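Side-chain contacts in cysteine protease-like VirA (Shigella flexneri, PDB 3EB8), which acts as a secreted virulence effector needed for entry into epithelial cells and for spread within and between them, but is probably not a protease despite its name: residues R146-S151 and S234-S239; C55-L60 and N76-S81. One frame throughout, in Å; residues are numbered along the deposited sequence.

Contact 1: R146-S151 and S234-S239; sequences RDIRAS and SAFWQS
The carbonyl oxygen of I148, whose side chain meets F236, takes two donors from S151. The hydroxyl OG of S151 lies 3.1 Å from I148 O, in the carbonyl plane and on a lone pair, at a C=O...donor angle of 134°. The second donor is S151 N, 3.0 Å from I148 O. Together they close the chain just past helix 140-149, where A150 is the first residue to leave helical angles.

Across the contact, the F236 ring is met by two neighbours on the helix. OD2 of D147 sits at the ring edge near its plane, 3.5 Å from F236 CE2, with carboxylate and ring planes 64° apart. An acceptor facing C-H groups in this way is probably mildly attractive, although the stronger partner of OD2 is the hydroxyl of T156. With chi1 at -169°, D147 holds CG opposite its N, which carries the carboxylate to the ring rim, CG 3.8 Å from F236 CD2. F236 projects from a type I beta turn, S234 to W237, that starts at the last residue of helix 226-234 within the tubulin-binding region; the turn is closed by W237 N donating to S234 O at 3.1 Å. I148 CD1 approaches the ring obliquely, 4.0 Å from F236 CZ. I144, H277 and I279 also touch the ring, while I170 and A171 of helix 167-176 pack on I148.

Contact 2: C55-L60 and N76-S81; sequences CSVFYL and NNLLSS
L78 reaches from helix 72-81 toward strand 54-61, and its CD1 methyl alone makes the contact, meeting C55 and V57 together. CD1 lies 4.5 Å from C55 SG and 4.4 Å from V57 CG2. Seen from CD1, the directions to these two atoms open by about 65°; the methyl sits across from both, at nearly equal distance from each. The two strand atoms are themselves 4.8 Å apart, C55 SG to V57 CG2, closer than C55 CA and V57 CA at 6.8 Å, so the two side-chain ends converge on CD1.

The torsions explain the reach. In L78, CG is anti to the backbone N (chi1 -179°) and CD1 lies roughly anti to CA (chi2 157°), which extends the chain almost fully from the helix. On the strand, SG of C55 also stands anti to its own N, and both residues direct their CB toward the helix.

This is helix-on-sheet packing: the strand runs within a five-stranded antiparallel sheet, between 44-51 and 66-69, and the helix follows the last of these. I46 and L48 touch V57 from the adjoining strand, and L70, which also shares backbone hydrogen bonding with C55, touches L78. Near the end of segment 76-81, S80 and S81 turn their hydroxyls back on the backbone: L78 O accepts S81 OG at 3.0 Å and S81 N at 3.1 Å, both from the same face of its carbonyl plane, and N77 O accepts S80 OG at 2.8 Å.

Across the interface, then, there are loose dispersion contacts, beyond close van der Waals distance, burying 73 Å². With no hydrogen bond between the two segments, the contact offers shape-tolerant apolar packing, and probably sets their spacing only loosely.

In the fold
Both contacts are buried, but they lie on opposite sides of the chain's centre, with their own centres 35 Å apart and nearest atoms about 23 Å apart. Contact 1 is the more central, 13 Å from the chain's centre against 22 Å for contact 2, and buries more surface, 116 against 73 Å². They share no helix or strand. Contact 1 joins a helix end to a loop beside strand 274-283 of the large mixed sheet; contact 2 seats a helix on the separate antiparallel sheet nearer the N-terminus. Their chemistry also differs: a carboxylate and an aliphatic methyl meet an aromatic ring in contact 1, whereas contact 2 is wholly apolar.

Contact 1: R146-S151 and S234-S239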
ATOM      1  N   ARG A 146       4.845   0.126  18.192  1.00 62.13           N
ATOM      2  CA  ARG A 146       5.785  -0.949  17.899  1.00 59.64           C
ATOM      3  C   ARG A 146       6.478  -0.727  16.553  1.00 65.10           C
ATOM      4  O   ARG A 146       7.710  -0.816  16.461  1.00 59.79           O
ATOM      5  CB  ARG A 146       5.088  -2.313  17.938  1.00 68.85           C
ATOM      6  CG  ARG A 146       4.474  -2.619  19.286  1.00 89.94           C
ATOM      7  CD  ARG A 146       3.588  -3.860  19.278  1.00105.78           C
ATOM      8  NE  ARG A 146       2.482  -3.706  20.222  1.00114.38           N
ATOM      9  CZ  ARG A 146       1.893  -4.706  20.870  1.00121.54           C
ATOM     10  NH1 ARG A 146       2.312  -5.952  20.696  1.00125.03           N
ATOM     11  NH2 ARG A 146       0.891  -4.454  21.704  1.00123.57           N
ATOM     12  N   ASP A 147       5.695  -0.417  15.521  1.00 56.78           N
ATOM     13  CA  ASP A 147       6.254  -0.285  14.179  1.00 59.33           C
ATOM     14  C   ASP A 147       7.193   0.927  14.023  1.00 59.53           C
ATOM     15  O   ASP A 147       8.259   0.822  13.407  1.00 56.23           O
ATOM     16  CB  ASP A 147       5.149  -0.260  13.118  1.00 70.35           C
ATOM     17  CG  ASP A 147       5.703  -0.384  11.701  1.00 89.21           C
ATOM     18  OD1 ASP A 147       5.456  -1.430  11.060  1.00106.03           O
ATOM     19  OD2 ASP A 147       6.401   0.550  11.237  1.00 76.94           O
ATOM     20  N   ILE A 148       6.802   2.072  14.573  1.00 54.51           N
ATOM     21  CA  ILE A 148       7.668   3.236  14.496  1.00 54.13           C
ATOM     22  C   ILE A 148       8.904   3.001  15.332  1.00 56.08           C
ATOM     23  O   ILE A 148       9.999   3.380  14.942  1.00 56.65           O
ATOM     24  CB  ILE A 148       6.956   4.523  14.939  1.00 52.90           C
ATOM     25  CG1 ILE A 148       5.840   4.866  13.945  1.00 51.15           C
ATOM     26  CG2 ILE A 148       7.945   5.675  15.028  1.00 53.20           C
ATOM     27  CD1 ILE A 148       6.280   4.863  12.508  1.00 50.74           C
ATOM     28  N   ARG A 149       8.738   2.355  16.476  1.00 57.36           N
ATOM     29  CA  ARG A 149       9.881   2.103  17.328  1.00 59.51           C
ATOM     30  C   ARG A 149      10.924   1.297  16.554  1.00 67.39           C
ATOM     31  O   ARG A 149      12.129   1.538  16.672  1.00 63.30           O
ATOM     32  CB  ARG A 149       9.482   1.418  18.632  1.00 61.03           C
ATOM     33  CG  ARG A 149      10.590   1.455  19.662  1.00 63.30           C
ATOM     34  CD  ARG A 149      10.070   1.461  21.079  1.00 70.20           C
ATOM     35  NE  ARG A 149      11.092   1.031  22.035  1.00 67.71           N
ATOM     36  CZ  ARG A 149      11.961   1.853  22.614  1.00 68.15           C
ATOM     37  NH1 ARG A 149      11.937   3.149  22.330  1.00 66.49           N
ATOM     38  NH2 ARG A 149      12.857   1.384  23.467  1.00 70.95           N
ATOM     39  N   ALA A 150      10.457   0.374  15.723  1.00 60.60           N
ATOM     40  CA  ALA A 150      11.362  -0.516  15.004  1.00 68.67           C
ATOM     41  C   ALA A 150      11.699  -0.007  13.608  1.00 64.40           C
ATOM     42  O   ALA A 150      12.365  -0.694  12.842  1.00 69.33           O
ATOM     43  CB  ALA A 150      10.771  -1.921  14.928  1.00 63.30           C
ATOM     44  N   SER A 151      11.243   1.196  13.279  1.00 65.86           N
ATOM     45  CA  SER A 151      11.399   1.715  11.922  1.00 71.83           C
ATOM     46  C   SER A 151      12.850   2.005  11.542  1.00 67.79           C
ATOM     47  O   SER A 151      13.212   1.927  10.365  1.00 73.36           O
ATOM     48  CB  SER A 151      10.530   2.967  11.697  1.00 63.95           C
ATOM     49  OG  SER A 151      11.176   4.153  12.133  1.00 70.14           O
ATOM     50  N   SER A 234      -4.369   4.820  11.690  1.00 45.75           N
ATOM     51  CA  SER A 234      -5.164   3.682  11.269  1.00 46.15           C
ATOM     52  C   SER A 234      -4.393   2.773  10.322  1.00 47.61           C
ATOM     53  O   SER A 234      -4.661   1.565  10.269  1.00 49.98           O
ATOM     54  CB  SER A 234      -6.447   4.148  10.591  1.00 45.67           C
ATOM     55  OG  SER A 234      -6.190   4.649   9.297  1.00 45.01           O
ATOM     56  N   ALA A 235      -3.456   3.357   9.574  1.00 45.89           N
ATOM     57  CA  ALA A 235      -2.719   2.637   8.534  1.00 46.28           C
ATOM     58  C   ALA A 235      -1.871   1.501   9.101  1.00 47.49           C
ATOM     59  O   ALA A 235      -1.488   0.590   8.376  1.00 48.29           O
ATOM     60  CB  ALA A 235      -1.839   3.593   7.702  1.00 45.75           C
ATOM     61  N   PHE A 236      -1.581   1.574  10.398  1.00 47.88           N
ATOM     62  CA  PHE A 236      -0.722   0.593  11.055  1.00 49.31           C
ATOM     63  C   PHE A 236      -1.504  -0.548  11.741  1.00 50.58           C
ATOM     64  O   PHE A 236      -0.900  -1.508  12.206  1.00 52.15           O
ATOM     65  CB  PHE A 236       0.220   1.276  12.063  1.00 49.47           C
ATOM     66  CG  PHE A 236       1.261   2.164  11.431  1.00 48.86           C
ATOM     67  CD1 PHE A 236       0.964   3.474  11.091  1.00 47.62           C
ATOM     68  CD2 PHE A 236       2.546   1.686  11.182  1.00 49.85           C
ATOM     69  CE1 PHE A 236       1.929   4.290  10.509  1.00 47.38           C
ATOM     70  CE2 PHE A 236       3.511   2.501  10.598  1.00 49.55           C
ATOM     71  CZ  PHE A 236       3.204   3.803  10.264  1.00 48.32           C
ATOM     72  N   TRP A 237      -2.835  -0.453  11.822  1.00 43.89           N
ATOM     73  CA  TRP A 237      -3.576  -1.519  12.503  1.00 47.90           C
ATOM     74  C   TRP A 237      -3.224  -2.921  11.927  1.00 51.78           C
ATOM     75  O   TRP A 237      -3.285  -3.144  10.712  1.00 47.36           O
ATOM     76  CB  TRP A 237      -5.094  -1.264  12.515  1.00 44.91           C
ATOM     77  CG  TRP A 237      -5.843  -2.305  13.335  1.00 52.22           C
ATOM     78  CD1 TRP A 237      -5.492  -2.785  14.574  1.00 45.92           C
ATOM     79  CD2 TRP A 237      -7.042  -2.987  12.974  1.00 48.44           C
ATOM     80  NE1 TRP A 237      -6.394  -3.717  14.994  1.00 52.66           N
ATOM     81  CE2 TRP A 237      -7.358  -3.868  14.036  1.00 54.91           C
ATOM     82  CE3 TRP A 237      -7.901  -2.925  11.866  1.00 50.82           C
ATOM     83  CZ2 TRP A 237      -8.496  -4.691  14.025  1.00 48.34           C
ATOM     84  CZ3 TRP A 237      -9.039  -3.748  11.855  1.00 48.89           C
ATOM     85  CH2 TRP A 237      -9.317  -4.626  12.933  1.00 48.64           C
ATOM     86  N   GLN A 238      -2.845  -3.854  12.798  1.00 45.16           N
ATOM     87  CA  GLN A 238      -2.296  -5.136  12.342  1.00 45.45           C
ATOM     88  C   GLN A 238      -3.264  -5.978  11.506  1.00 46.11           C
ATOM     89  O   GLN A 238      -2.835  -6.760  10.668  1.00 50.36           O
ATOM     90  CB  GLN A 238      -1.795  -5.946  13.531  1.00 53.82           C
ATOM     91  CG  GLN A 238      -2.844  -6.176  14.614  1.00 67.41           C
ATOM     92  CD  GLN A 238      -2.315  -7.029  15.765  1.00 84.25           C
ATOM     93  OE1 GLN A 238      -2.026  -6.522  16.859  1.00 72.53           O
ATOM     94  NE2 GLN A 238      -2.170  -8.330  15.515  1.00 87.27           N
ATOM     95  N   SER A 239      -4.565  -5.822  11.743  1.00 46.70           N
ATOM     96  CA  SER A 239      -5.591  -6.591  11.020  1.00 47.43           C
ATOM     97  C   SER A 239      -6.373  -5.720  10.043  1.00 47.32           C
ATOM     98  O   SER A 239      -7.448  -6.082   9.594  1.00 48.06           O
ATOM     99  CB  SER A 239      -6.547  -7.265  12.000  1.00 48.40           C
ATOM    100  OG  SER A 239      -5.817  -7.990  12.962  1.00 65.12           O
TER

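Contact 2: C55-L60 and N76-S81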
ATOM      1  N   CYS A  55      -5.186 -11.576 -21.521  1.00 67.54           N
ATOM      2  CA  CYS A  55      -5.182 -10.120 -21.623  1.00 66.37           C
ATOM      3  C   CYS A  55      -5.140  -9.627 -23.068  1.00 67.63           C
ATOM      4  O   CYS A  55      -4.252  -9.996 -23.844  1.00 68.62           O
ATOM      5  CB  CYS A  55      -4.005  -9.528 -20.847  1.00 64.61           C
ATOM      6  SG  CYS A  55      -3.944  -7.714 -20.873  1.00 63.30           S
ATOM      7  N   SER A  56      -6.109  -8.790 -23.419  1.00 67.75           N
ATOM      8  CA  SER A  56      -6.119  -8.133 -24.718  1.00 68.79           C
ATOM      9  C   SER A  56      -5.990  -6.629 -24.517  1.00 67.38           C
ATOM     10  O   SER A  56      -6.424  -6.082 -23.498  1.00 66.03           O
ATOM     11  CB  SER A  56      -7.396  -8.455 -25.503  1.00 70.62           C
ATOM     12  OG  SER A  56      -7.546  -9.851 -25.667  1.00 74.07           O
ATOM     13  N   VAL A  57      -5.386  -5.968 -25.497  1.00 67.86           N
ATOM     14  CA  VAL A  57      -5.216  -4.528 -25.466  1.00 66.85           C
ATOM     15  C   VAL A  57      -6.022  -3.884 -26.579  1.00 68.10           C
ATOM     16  O   VAL A  57      -5.928  -4.275 -27.737  1.00 69.73           O
ATOM     17  CB  VAL A  57      -3.752  -4.149 -25.631  1.00 66.42           C
ATOM     18  CG1 VAL A  57      -3.583  -2.642 -25.468  1.00 65.40           C
ATOM     19  CG2 VAL A  57      -2.897  -4.928 -24.625  1.00 65.51           C
ATOM     20  N   PHE A  58      -6.826  -2.893 -26.217  1.00 67.49           N
ATOM     21  CA  PHE A  58      -7.636  -2.190 -27.194  1.00 68.67           C
ATOM     22  C   PHE A  58      -7.163  -0.752 -27.346  1.00 67.98           C
ATOM     23  O   PHE A  58      -6.991  -0.020 -26.363  1.00 66.53           O
ATOM     24  CB  PHE A  58      -9.101  -2.221 -26.788  1.00 69.07           C
ATOM     25  CG  PHE A  58      -9.718  -3.580 -26.873  1.00 70.28           C
ATOM     26  CD1 PHE A  58      -9.527  -4.510 -25.864  1.00 69.52           C
ATOM     27  CD2 PHE A  58     -10.497  -3.931 -27.964  1.00 72.34           C
ATOM     28  CE1 PHE A  58     -10.094  -5.761 -25.938  1.00 70.80           C
ATOM     29  CE2 PHE A  58     -11.074  -5.180 -28.047  1.00 73.68           C
ATOM     30  CZ  PHE A  58     -10.873  -6.099 -27.032  1.00 72.93           C
ATOM     31  N   TYR A  59      -6.944  -0.359 -28.593  1.00 69.18           N
ATOM     32  CA  TYR A  59      -6.473   0.973 -28.904  1.00 68.85           C
ATOM     33  C   TYR A  59      -7.595   1.754 -29.574  1.00 69.91           C
ATOM     34  O   TYR A  59      -8.013   1.442 -30.681  1.00 72.89           O
ATOM     35  CB  TYR A  59      -5.242   0.899 -29.802  1.00 69.53           C
ATOM     36  CG  TYR A  59      -4.086   0.132 -29.200  1.00 70.63           C
ATOM     37  CD1 TYR A  59      -3.926  -1.236 -29.439  1.00 69.64           C
ATOM     38  CD2 TYR A  59      -3.152   0.772 -28.399  1.00 67.40           C
ATOM     39  CE1 TYR A  59      -2.861  -1.938 -28.895  1.00 70.37           C
ATOM     40  CE2 TYR A  59      -2.089   0.082 -27.849  1.00 66.86           C
ATOM     41  CZ  TYR A  59      -1.942  -1.266 -28.099  1.00 76.03           C
ATOM     42  OH  TYR A  59      -0.870  -1.928 -27.537  1.00 73.78           O
ATOM     43  N   LEU A  60      -8.090   2.770 -28.889  1.00 69.11           N
ATOM     44  CA  LEU A  60      -9.178   3.591 -29.420  1.00 72.97           C
ATOM     45  C   LEU A  60      -8.691   4.969 -29.890  1.00 75.86           C
ATOM     46  O   LEU A  60      -8.442   5.860 -29.070  1.00 88.65           O
ATOM     47  CB  LEU A  60     -10.271   3.768 -28.361  1.00 69.75           C
ATOM     48  CG  LEU A  60     -11.169   2.561 -28.042  1.00 74.02           C
ATOM     49  CD1 LEU A  60     -10.372   1.280 -27.883  1.00 77.38           C
ATOM     50  CD2 LEU A  60     -12.002   2.819 -26.798  1.00 69.70           C
ATOM     51  N   ASN A  76       2.768 -10.674 -18.717  1.00 62.89           N
ATOM     52  CA  ASN A  76       3.489 -10.566 -17.455  1.00 61.58           C
ATOM     53  C   ASN A  76       4.473  -9.411 -17.541  1.00 61.12           C
ATOM     54  O   ASN A  76       4.735  -8.720 -16.557  1.00 65.29           O
ATOM     55  CB  ASN A  76       4.178 -11.889 -17.094  1.00 62.47           C
ATOM     56  CG  ASN A  76       3.205 -12.914 -16.539  1.00 80.43           C
ATOM     57  OD1 ASN A  76       2.588 -12.707 -15.489  1.00 81.14           O
ATOM     58  ND2 ASN A  76       3.059 -14.029 -17.247  1.00 90.53           N
ATOM     59  N   ASN A  77       4.986  -9.189 -18.740  1.00 62.46           N
ATOM     60  CA  ASN A  77       5.799  -8.017 -18.998  1.00 62.29           C
ATOM     61  C   ASN A  77       4.963  -6.750 -18.752  1.00 60.88           C
ATOM     62  O   ASN A  77       5.408  -5.792 -18.108  1.00 59.88           O
ATOM     63  CB  ASN A  77       6.295  -8.063 -20.444  1.00 67.53           C
ATOM     64  CG  ASN A  77       7.405  -7.076 -20.710  1.00 89.01           C
ATOM     65  OD1 ASN A  77       7.169  -5.976 -21.222  1.00 85.49           O
ATOM     66  ND2 ASN A  77       8.630  -7.459 -20.359  1.00 99.20           N
ATOM     67  N   LEU A  78       3.735  -6.756 -19.264  1.00 61.00           N
ATOM     68  CA  LEU A  78       2.816  -5.636 -19.073  1.00 59.95           C
ATOM     69  C   LEU A  78       2.541  -5.410 -17.598  1.00 58.32           C
ATOM     70  O   LEU A  78       2.557  -4.289 -17.125  1.00 57.42           O
ATOM     71  CB  LEU A  78       1.504  -5.876 -19.824  1.00 60.62           C
ATOM     72  CG  LEU A  78       0.441  -4.779 -19.757  1.00 59.90           C
ATOM     73  CD1 LEU A  78      -0.514  -4.874 -20.936  1.00 62.46           C
ATOM     74  CD2 LEU A  78      -0.335  -4.861 -18.478  1.00 58.69           C
ATOM     75  N   LEU A  79       2.288  -6.482 -16.865  1.00 58.11           N
ATOM     76  CA  LEU A  79       2.015  -6.356 -15.441  1.00 56.71           C
ATOM     77  C   LEU A  79       3.147  -5.683 -14.662  1.00 55.93           C
ATOM     78  O   LEU A  79       2.902  -4.916 -13.729  1.00 54.85           O
ATOM     79  CB  LEU A  79       1.714  -7.723 -14.837  1.00 56.84           C
ATOM     80  CG  LEU A  79       0.353  -8.291 -15.223  1.00 57.45           C
ATOM     81  CD1 LEU A  79       0.107  -9.631 -14.541  1.00 57.67           C
ATOM     82  CD2 LEU A  79      -0.737  -7.286 -14.892  1.00 56.68           C
ATOM     83  N   SER A  80       4.387  -5.982 -15.037  1.00 56.69           N
ATOM     84  CA  SER A  80       5.524  -5.443 -14.312  1.00 56.24           C
ATOM     85  C   SER A  80       5.707  -3.952 -14.585  1.00 56.02           C
ATOM     86  O   SER A  80       6.342  -3.253 -13.807  1.00 55.48           O
ATOM     87  CB  SER A  80       6.809  -6.225 -14.627  1.00 57.40           C
ATOM     88  OG  SER A  80       7.226  -6.010 -15.962  1.00 65.31           O
ATOM     89  N   SER A  81       5.121  -3.455 -15.663  1.00 58.26           N
ATOM     90  CA  SER A  81       5.285  -2.048 -15.994  1.00 56.53           C
ATOM     91  C   SER A  81       4.105  -1.168 -15.566  1.00 55.63           C
ATOM     92  O   SER A  81       4.159   0.058 -15.719  1.00 55.63           O
ATOM     93  CB  SER A  81       5.563  -1.890 -17.490  1.00 59.78           C
ATOM     94  OG  SER A  81       4.396  -2.173 -18.235  1.00 74.90           O
TER